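Local coordinates for protein oxidoreductase (Thermotoga maritima, PDB 1ZH8) that binds NADP and probably catalyses the cofactor-dependent oxidation or reduction of a substrate alcohol or carbonyl, as in the GFO/IDH/MocA family of dehydrogenases, at residues C111-S116 / L196-V201; A139-H144 / G200-A205. All coordinates share one frame; numbering follows the deposited sequence. Where two conformers were deposited one is given.

Interaction 1. Residues C111-S116 / L196-V201; sequences CEKPIS and LSDGGV. With NAP (NADP nicotinamide-adenine-dinucleotide phosphate), chain D.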
loop_
_atom_site.group_PDB
_atom_site.type_symbol
_atom_site.label_atom_id
_atom_site.label_comp_id
_atom_site.label_asym_id
_atom_site.label_seq_id
_atom_site.Cartn_x
_atom_site.Cartn_y
_atom_site.Cartn_z
ATOM N N CYS A 111 -32.176 -1.379 -6.312
ATOM C CA CYS A 111 -31.347 -1.029 -7.437
ATOM C C CYS A 111 -29.921 -1.404 -7.169
ATOM O O CYS A 111 -29.404 -1.207 -6.066
ATOM C CB CYS A 111 -31.454 0.470 -7.716
ATOM S SG CYS A 111 -30.504 1.030 -9.148
ATOM N N GLU A 112 -29.286 -1.940 -8.193
ATOM C CA GLU A 112 -27.919 -2.410 -8.095
ATOM C C GLU A 112 -26.925 -1.275 -7.896
ATOM O O GLU A 112 -27.175 -0.133 -8.288
ATOM C CB GLU A 112 -27.540 -3.251 -9.327
ATOM C CG GLU A 112 -27.800 -4.730 -9.152
ATOM C CD GLU A 112 -26.880 -5.357 -8.106
ATOM O OE1 GLU A 112 -25.937 -4.674 -7.638
ATOM O OE2 GLU A 112 -27.113 -6.517 -7.721
ATOM N N LYS A 113 -25.798 -1.610 -7.276
ATOM C CA LYS A 113 -24.673 -0.699 -7.190
ATOM C C LYS A 113 -24.044 -0.605 -8.575
ATOM O O LYS A 113 -24.288 -1.470 -9.412
ATOM C CB LYS A 113 -23.643 -1.220 -6.172
ATOM C CG LYS A 113 -23.418 -2.750 -6.146
ATOM C CD LYS A 113 -22.923 -3.351 -7.486
ATOM C CE LYS A 113 -21.549 -2.846 -7.856
ATOM N NZ LYS A 113 -21.136 -3.240 -9.209
ATOM N N PRO A 114 -23.249 0.447 -8.840
ATOM C CA PRO A 114 -23.077 1.663 -8.020
ATOM C C PRO A 114 -24.367 2.474 -7.977
ATOM O O PRO A 114 -25.184 2.365 -8.905
ATOM C CB PRO A 114 -21.981 2.443 -8.765
ATOM C CG PRO A 114 -21.299 1.380 -9.686
ATOM C CD PRO A 114 -22.393 0.446 -10.044
ATOM N N ILE A 115 -24.547 3.274 -6.919
ATOM C CA ILE A 115 -25.697 4.145 -6.826
ATOM C C ILE A 115 -25.942 4.912 -8.145
ATOM O O ILE A 115 -27.075 4.961 -8.618
ATOM C CB ILE A 115 -25.622 5.091 -5.606
ATOM C CG1 ILE A 115 -26.944 5.845 -5.423
ATOM C CG2 ILE A 115 -24.449 6.053 -5.716
ATOM C CD1 ILE A 115 -26.923 6.898 -4.301
ATOM N N SER A 116 -24.895 5.486 -8.735
ATOM C CA SER A 116 -24.998 6.181 -10.024
ATOM C C SER A 116 -23.616 6.309 -10.673
ATOM O O SER A 116 -22.676 5.673 -10.219
ATOM C CB SER A 116 -25.648 7.554 -9.880
ATOM O OG SER A 116 -25.950 8.085 -11.157
ATOM N N LEU A 196 -13.071 0.619 -11.941
ATOM C CA LEU A 196 -12.742 1.073 -10.608
ATOM C C LEU A 196 -13.985 1.377 -9.767
ATOM O O LEU A 196 -14.015 1.032 -8.571
ATOM C CB LEU A 196 -11.764 2.244 -10.629
ATOM C CG LEU A 196 -10.433 1.981 -11.359
ATOM C CD1 LEU A 196 -9.533 3.224 -11.253
ATOM C CD2 LEU A 196 -9.731 0.718 -10.834
ATOM N N SER A 197 -15.013 1.977 -10.364
ATOM C CA SER A 197 -16.267 2.177 -9.631
ATOM C C SER A 197 -17.110 0.910 -9.591
ATOM O O SER A 197 -17.715 0.589 -8.576
ATOM C CB SER A 197 -17.111 3.255 -10.301
ATOM O OG SER A 197 -16.690 4.535 -9.919
ATOM N N ASP A 198 -17.146 0.206 -10.713
ATOM C CA ASP A 198 -17.972 -0.972 -10.863
ATOM C C ASP A 198 -17.700 -1.979 -9.731
ATOM O O ASP A 198 -18.628 -2.361 -9.014
ATOM C CB ASP A 198 -17.771 -1.565 -12.272
ATOM C CG ASP A 198 -18.540 -2.849 -12.499
ATOM O OD1 ASP A 198 -19.524 -3.120 -11.776
ATOM O OD2 ASP A 198 -18.146 -3.600 -13.413
ATOM N N GLY A 199 -16.438 -2.360 -9.547
ATOM C CA GLY A 199 -16.062 -3.252 -8.469
ATOM C C GLY A 199 -15.620 -2.527 -7.215
ATOM O O GLY A 199 -15.648 -3.096 -6.133
ATOM N N GLY A 200 -15.206 -1.268 -7.342
ATOM C CA GLY A 200 -14.671 -0.518 -6.193
ATOM C C GLY A 200 -15.672 -0.211 -5.085
ATOM O O GLY A 200 -15.327 -0.302 -3.883
ATOM N N VAL A 201 -16.911 0.135 -5.459
ATOM C CA VAL A 201 -17.948 0.355 -4.448
ATOM C C VAL A 201 -18.084 -0.843 -3.452
ATOM O O VAL A 201 -18.228 -0.641 -2.254
ATOM C CB VAL A 201 -19.287 0.854 -5.058
ATOM C CG1 VAL A 201 -19.059 2.207 -5.730
ATOM C CG2 VAL A 201 -19.886 -0.161 -6.059
HETATM P PA NAP D . -25.749 -6.552 -18.337
HETATM O O1A NAP D . -25.567 -8.013 -18.536
HETATM O O2A NAP D . -25.356 -5.745 -19.503
HETATM O O5B NAP D . -27.264 -6.295 -17.877
HETATM C C5B NAP D . -27.915 -5.092 -18.214
HETATM C C4B NAP D . -29.307 -5.439 -18.708
HETATM O O4B NAP D . -30.086 -4.259 -18.848
HETATM C C3B NAP D . -29.276 -6.101 -20.081
HETATM O O3B NAP D . -30.309 -7.042 -20.058
HETATM C C2B NAP D . -29.623 -4.931 -20.986
HETATM O O2B NAP D . -30.063 -5.078 -22.332
HETATM C C1B NAP D . -30.675 -4.249 -20.140
HETATM N N9A NAP D . -30.918 -2.884 -20.601
HETATM C C8A NAP D . -30.024 -2.011 -21.179
HETATM N N7A NAP D . -30.674 -0.853 -21.431
HETATM C C5A NAP D . -31.965 -0.985 -21.027
HETATM C C6A NAP D . -33.061 -0.133 -21.048
HETATM N N6A NAP D . -32.962 1.083 -21.558
HETATM N N1A NAP D . -34.263 -0.547 -20.537
HETATM C C2A NAP D . -34.384 -1.815 -20.023
HETATM N N3A NAP D . -33.309 -2.667 -20.007
HETATM C C4A NAP D . -32.123 -2.256 -20.497
HETATM O O3 NAP D . -24.858 -6.089 -17.094
HETATM P PN NAP D . -24.963 -6.722 -15.620
HETATM O O1N NAP D . -26.162 -7.593 -15.403
HETATM O O2N NAP D . -23.595 -7.176 -15.417
HETATM O O5D NAP D . -25.171 -5.446 -14.658
HETATM C C5D NAP D . -26.421 -4.821 -14.423
HETATM C C4D NAP D . -26.380 -4.136 -13.059
HETATM O O4D NAP D . -26.053 -5.106 -12.070
HETATM C C3D NAP D . -25.282 -3.069 -13.008
HETATM O O3D NAP D . -25.726 -1.927 -12.314
HETATM C C2D NAP D . -24.150 -3.711 -12.242
HETATM O O2D NAP D . -23.378 -2.773 -11.521
HETATM C C1D NAP D . -24.902 -4.685 -11.346
HETATM N N1N NAP D . -24.053 -5.815 -10.980
HETATM C C2N NAP D . -23.828 -6.046 -9.653
HETATM C C3N NAP D . -23.015 -7.107 -9.241
HETATM C C7N NAP D . -22.947 -7.498 -7.786
HETATM O O7N NAP D . -22.077 -8.556 -7.460
HETATM N N7N NAP D . -23.686 -6.873 -6.848
HETATM C C4N NAP D . -22.438 -7.939 -10.210
HETATM C C5N NAP D . -22.685 -7.705 -11.569
HETATM C C6N NAP D . -23.499 -6.632 -11.945
HETATM P P2B NAP D . -30.659 -6.327 -23.156
HETATM O O1X NAP D . -32.153 -6.464 -22.952
HETATM O O2X NAP D . -30.007 -7.623 -22.733
HETATM O O3X NAP D . -30.344 -5.996 -24.599
#

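Interaction 2. Residues A139-H144 / G200-A205; sequences AENFRH and GVHHAA. With NAP (NADP nicotinamide-adenine-dinucleotide phosphate), chain D; EDO (1,2-ethanediol), chain E.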
loop_
_atom_site.group_PDB
_atom_site.type_symbol
_atom_site.label_atom_id
_atom_site.label_comp_id
_atom_site.label_asym_id
_atom_site.label_seq_id
_atom_site.Cartn_x
_atom_site.Cartn_y
_atom_site.Cartn_z
ATOM N N ALA A 139 -28.485 -1.977 -3.694
ATOM C CA ALA A 139 -28.181 -3.353 -3.325
ATOM C C ALA A 139 -26.674 -3.572 -3.335
ATOM O O ALA A 139 -26.077 -4.046 -4.338
ATOM C CB ALA A 139 -28.905 -4.338 -4.284
ATOM N N GLU A 140 -26.059 -3.198 -2.223
ATOM C CA GLU A 140 -24.637 -3.333 -2.067
ATOM C C GLU A 140 -24.451 -4.594 -1.286
ATOM O O GLU A 140 -24.548 -4.598 -0.050
ATOM C CB GLU A 140 -24.059 -2.122 -1.338
ATOM C CG GLU A 140 -22.593 -2.276 -0.960
ATOM C CD GLU A 140 -21.755 -2.856 -2.095
ATOM O OE1 GLU A 140 -21.410 -2.098 -3.026
ATOM O OE2 GLU A 140 -21.463 -4.077 -2.057
ATOM N N ASN A 141 -24.231 -5.689 -1.997
ATOM C CA ASN A 141 -24.246 -6.993 -1.332
ATOM C C ASN A 141 -23.061 -7.216 -0.371
ATOM O O ASN A 141 -23.185 -7.965 0.593
ATOM C CB ASN A 141 -24.374 -8.129 -2.342
ATOM C CG ASN A 141 -23.212 -8.168 -3.288
ATOM O OD1 ASN A 141 -23.003 -7.239 -4.076
ATOM N ND2 ASN A 141 -22.420 -9.201 -3.185
ATOM N N PHE A 142 -21.938 -6.539 -0.591
ATOM C CA PHE A 142 -20.804 -6.617 0.362
ATOM C C PHE A 142 -21.161 -6.193 1.797
ATOM O O PHE A 142 -20.479 -6.584 2.736
ATOM C CB PHE A 142 -19.568 -5.843 -0.142
ATOM C CG PHE A 142 -18.666 -6.644 -1.075
ATOM C CD1 PHE A 142 -19.200 -7.425 -2.109
ATOM C CD2 PHE A 142 -17.273 -6.607 -0.912
ATOM C CE1 PHE A 142 -18.358 -8.180 -2.973
ATOM C CE2 PHE A 142 -16.414 -7.359 -1.756
ATOM C CZ PHE A 142 -16.964 -8.144 -2.796
ATOM N N ARG A 143 -22.226 -5.410 1.974
ATOM C CA ARG A 143 -22.728 -5.097 3.321
ATOM C C ARG A 143 -23.411 -6.272 3.998
ATOM O O ARG A 143 -23.855 -6.174 5.145
ATOM C CB ARG A 143 -23.707 -3.933 3.273
ATOM C CG ARG A 143 -23.156 -2.699 3.858
ATOM C CD ARG A 143 -23.962 -1.516 3.395
ATOM N NE ARG A 143 -22.971 -0.574 2.975
ATOM C CZ ARG A 143 -23.028 0.183 1.902
ATOM N NH1 ARG A 143 -24.070 0.175 1.095
ATOM N NH2 ARG A 143 -22.005 0.975 1.662
ATOM N N HIS A 144 -23.517 -7.380 3.279
ATOM C CA HIS A 144 -24.239 -8.519 3.810
ATOM C C HIS A 144 -23.370 -9.753 3.796
ATOM O O HIS A 144 -23.898 -10.854 3.939
ATOM C CB HIS A 144 -25.491 -8.778 2.974
ATOM C CG HIS A 144 -26.423 -7.611 2.896
ATOM N ND1 HIS A 144 -27.519 -7.479 3.723
ATOM C CD2 HIS A 144 -26.435 -6.532 2.081
ATOM C CE1 HIS A 144 -28.165 -6.367 3.423
ATOM N NE2 HIS A 144 -27.531 -5.778 2.426
ATOM N N GLY A 200 -15.206 -1.268 -7.342
ATOM C CA GLY A 200 -14.671 -0.518 -6.193
ATOM C C GLY A 200 -15.672 -0.211 -5.085
ATOM O O GLY A 200 -15.327 -0.302 -3.883
ATOM N N VAL A 201 -16.911 0.135 -5.459
ATOM C CA VAL A 201 -17.948 0.355 -4.448
ATOM C C VAL A 201 -18.084 -0.843 -3.452
ATOM O O VAL A 201 -18.228 -0.641 -2.254
ATOM C CB VAL A 201 -19.287 0.854 -5.058
ATOM C CG1 VAL A 201 -19.059 2.207 -5.730
ATOM C CG2 VAL A 201 -19.886 -0.161 -6.059
ATOM N N HIS A 202 -17.969 -2.076 -3.943
ATOM C CA HIS A 202 -17.935 -3.251 -3.050
ATOM C C HIS A 202 -16.846 -3.142 -1.990
ATOM O O HIS A 202 -17.105 -3.300 -0.785
ATOM C CB HIS A 202 -17.689 -4.541 -3.836
ATOM C CG HIS A 202 -18.807 -4.907 -4.743
ATOM N ND1 HIS A 202 -20.097 -5.096 -4.293
ATOM C CD2 HIS A 202 -18.836 -5.121 -6.078
ATOM C CE1 HIS A 202 -20.873 -5.413 -5.315
ATOM N NE2 HIS A 202 -20.132 -5.433 -6.410
ATOM N N HIS A 203 -15.627 -2.873 -2.443
ATOM C CA HIS A 203 -14.500 -2.764 -1.537
ATOM C C HIS A 203 -14.642 -1.595 -0.531
ATOM O O HIS A 203 -14.344 -1.758 0.662
ATOM C CB HIS A 203 -13.200 -2.742 -2.343
ATOM C CG HIS A 203 -13.189 -3.733 -3.478
ATOM N ND1 HIS A 203 -12.764 -3.409 -4.751
ATOM C CD2 HIS A 203 -13.620 -5.018 -3.547
ATOM C CE1 HIS A 203 -12.905 -4.458 -5.545
ATOM N NE2 HIS A 203 -13.420 -5.450 -4.840
ATOM N N ALA A 204 -15.137 -0.441 -0.975
ATOM C CA ALA A 204 -15.363 0.669 -0.053
ATOM C C ALA A 204 -16.429 0.283 0.971
ATOM O O ALA A 204 -16.313 0.595 2.176
ATOM C CB ALA A 204 -15.784 1.930 -0.821
ATOM N N ALA A 205 -17.465 -0.416 0.498
ATOM C CA ALA A 205 -18.518 -0.843 1.394
ATOM C C ALA A 205 -17.911 -1.671 2.537
ATOM O O ALA A 205 -18.138 -1.381 3.729
ATOM C CB ALA A 205 -19.587 -1.610 0.641
HETATM P PA NAP D . -25.749 -6.552 -18.337
HETATM O O1A NAP D . -25.567 -8.013 -18.536
HETATM O O2A NAP D . -25.356 -5.745 -19.503
HETATM O O5B NAP D . -27.264 -6.295 -17.877
HETATM C C5B NAP D . -27.915 -5.092 -18.214
HETATM C C4B NAP D . -29.307 -5.439 -18.708
HETATM O O4B NAP D . -30.086 -4.259 -18.848
HETATM C C3B NAP D . -29.276 -6.101 -20.081
HETATM O O3B NAP D . -30.309 -7.042 -20.058
HETATM C C2B NAP D . -29.623 -4.931 -20.986
HETATM O O2B NAP D . -30.063 -5.078 -22.332
HETATM C C1B NAP D . -30.675 -4.249 -20.140
HETATM N N9A NAP D . -30.918 -2.884 -20.601
HETATM C C8A NAP D . -30.024 -2.011 -21.179
HETATM N N7A NAP D . -30.674 -0.853 -21.431
HETATM C C5A NAP D . -31.965 -0.985 -21.027
HETATM C C6A NAP D . -33.061 -0.133 -21.048
HETATM N N6A NAP D . -32.962 1.083 -21.558
HETATM N N1A NAP D . -34.263 -0.547 -20.537
HETATM C C2A NAP D . -34.384 -1.815 -20.023
HETATM N N3A NAP D . -33.309 -2.667 -20.007
HETATM C C4A NAP D . -32.123 -2.256 -20.497
HETATM O O3 NAP D . -24.858 -6.089 -17.094
HETATM P PN NAP D . -24.963 -6.722 -15.620
HETATM O O1N NAP D . -26.162 -7.593 -15.403
HETATM O O2N NAP D . -23.595 -7.176 -15.417
HETATM O O5D NAP D . -25.171 -5.446 -14.658
HETATM C C5D NAP D . -26.421 -4.821 -14.423
HETATM C C4D NAP D . -26.380 -4.136 -13.059
HETATM O O4D NAP D . -26.053 -5.106 -12.070
HETATM C C3D NAP D . -25.282 -3.069 -13.008
HETATM O O3D NAP D . -25.726 -1.927 -12.314
HETATM C C2D NAP D . -24.150 -3.711 -12.242
HETATM O O2D NAP D . -23.378 -2.773 -11.521
HETATM C C1D NAP D . -24.902 -4.685 -11.346
HETATM N N1N NAP D . -24.053 -5.815 -10.980
HETATM C C2N NAP D . -23.828 -6.046 -9.653
HETATM C C3N NAP D . -23.015 -7.107 -9.241
HETATM C C7N NAP D . -22.947 -7.498 -7.786
HETATM O O7N NAP D . -22.077 -8.556 -7.460
HETATM N N7N NAP D . -23.686 -6.873 -6.848
HETATM C C4N NAP D . -22.438 -7.939 -10.210
HETATM C C5N NAP D . -22.685 -7.705 -11.569
HETATM C C6N NAP D . -23.499 -6.632 -11.945
HETATM P P2B NAP D . -30.659 -6.327 -23.156
HETATM O O1X NAP D . -32.153 -6.464 -22.952
HETATM O O2X NAP D . -30.007 -7.623 -22.733
HETATM O O3X NAP D . -30.344 -5.996 -24.599
HETATM C C1 EDO E . -27.726 -8.166 8.188
HETATM O O1 EDO E . -27.714 -8.640 6.825
HETATM C C2 EDO E . -26.525 -8.738 8.940
HETATM O O2 EDO E . -26.398 -8.085 10.210
HETATM O O HOH W 1 -20.517 -0.369 4.370
#

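Interaction 1. Residues C111-S116 / L196-V201
Lys113 and Pro114 meet Asp198 and Val201 where the Glu-Lys-Pro motif of the GFO/IDH/MocA oxidoreductases, at the end of a strand of the Rossmann fold, faces helix 195-211 of the C-terminal domain. Just ahead of the contact, Glu112 turns to the cofactor: its OE1 takes the carboxamide N7N of NADP in a nearly straight hydrogen bond of 3.2 Å (171° at the hydrogen), while OE2 is held by His34. Lys113 follows and bridges cofactor and helix. Its CG sits between the backbone N and the carbonyl carbon (chi1 38°), and further bends at chi2 and chi3 curl the chain past the nicotinamide, CD lying 3.6 Å from C2N. On the way CE packs against CG2 of Val201 at 3.6 Å. NZ then makes a salt bridge to OD1 of Asp198, whose other oxygen, OD2, is in a salt bridge with Arg186. The ribose hydroxyl O2D of NADP gives a hydrogen bond of 2.6 Å to Lys113 O and accepts a longer one from Lys113 NZ. Pro114, after a cis peptide bond, sets its ring crosswise to Val201, CG lying 4.2 Å from CG2. The shortest link across the contact runs from Lys113 NZ to the backbone O of Asp198, 2.7 Å long, with the donor tilted 27° from the carbonyl plane.

Interaction 2. Residues A139-H144 / G200-A205
His202 reaches from helix 195-211 into the loop after strand 136-139 and is gripped there by Glu140 and Phe142. The polar core is a His-carboxylate hydrogen bond: His202 ND1 donates to the syn lone pair of Glu140 OE2 at 2.8 Å, the oxygen lying 19° out of the imidazole plane and the carboxylate standing almost perpendicular to the ring. The anti lone pair of the same OE2 accepts the backbone N of Phe142 at 2.9 Å, so two donors fix the carboxylate and tie the loop's own turn to the helix. A glutamine in place of Glu140 would probably weaken this grip, since the carboxylate charge facing ND1 would be lost and an amide turned the wrong way would set N-H against N-H.

Aromatic packing comes next. CB of His202 sits over the centre of the Phe142 ring in a CH-pi contact, 3.4 Å from the centroid and only 5° off the normal, while the two rings themselves meet obliquely. An apolar contact extends the join along the helix: with CG anti to the backbone N (chi1 172°), Glu140 passes its chain over Ala205, CG to CB 3.5 Å. The same methyl lies over a face of the Arg143 guanidinium, whose NH2 is in a salt bridge with Asp319 and whose NE is linked through a water to Ala205 O.

Cofactor contacts complete the set. Asn141 OD1 accepts a 2.9 Å hydrogen bond from N7N of NADP, which also lies at the edge of the His202 ring, close to its plane. Asn141 and His202 thus line the nicotinamide end of the NADP pocket, with Glu140 and Phe142 behind His202, where the Rossmann fold meets the C-terminal domain.

Both contacts are buried near the centre of the chain, and both join the Rossmann side to helix 195-211, where they share Gly200 and Val201. Interaction 1 uses the turn after strand 108-112 and interaction 2 the loop after the adjacent parallel strand 136-139, so successive turns of one helix meet neighbouring strand ends. Chemistry differs with position: interaction 1 is the smaller, built on the polar contacts of a lysine's NZ beside the nicotinamide ribose, whereas interaction 2 buries more surface and relies on rings, a methyl and a carboxylate that holds a histidine, with an asparagine meeting the carboxamide. They meet where Lys113 CE packs 3.3 Å from His202 NE2, and NADP spans both.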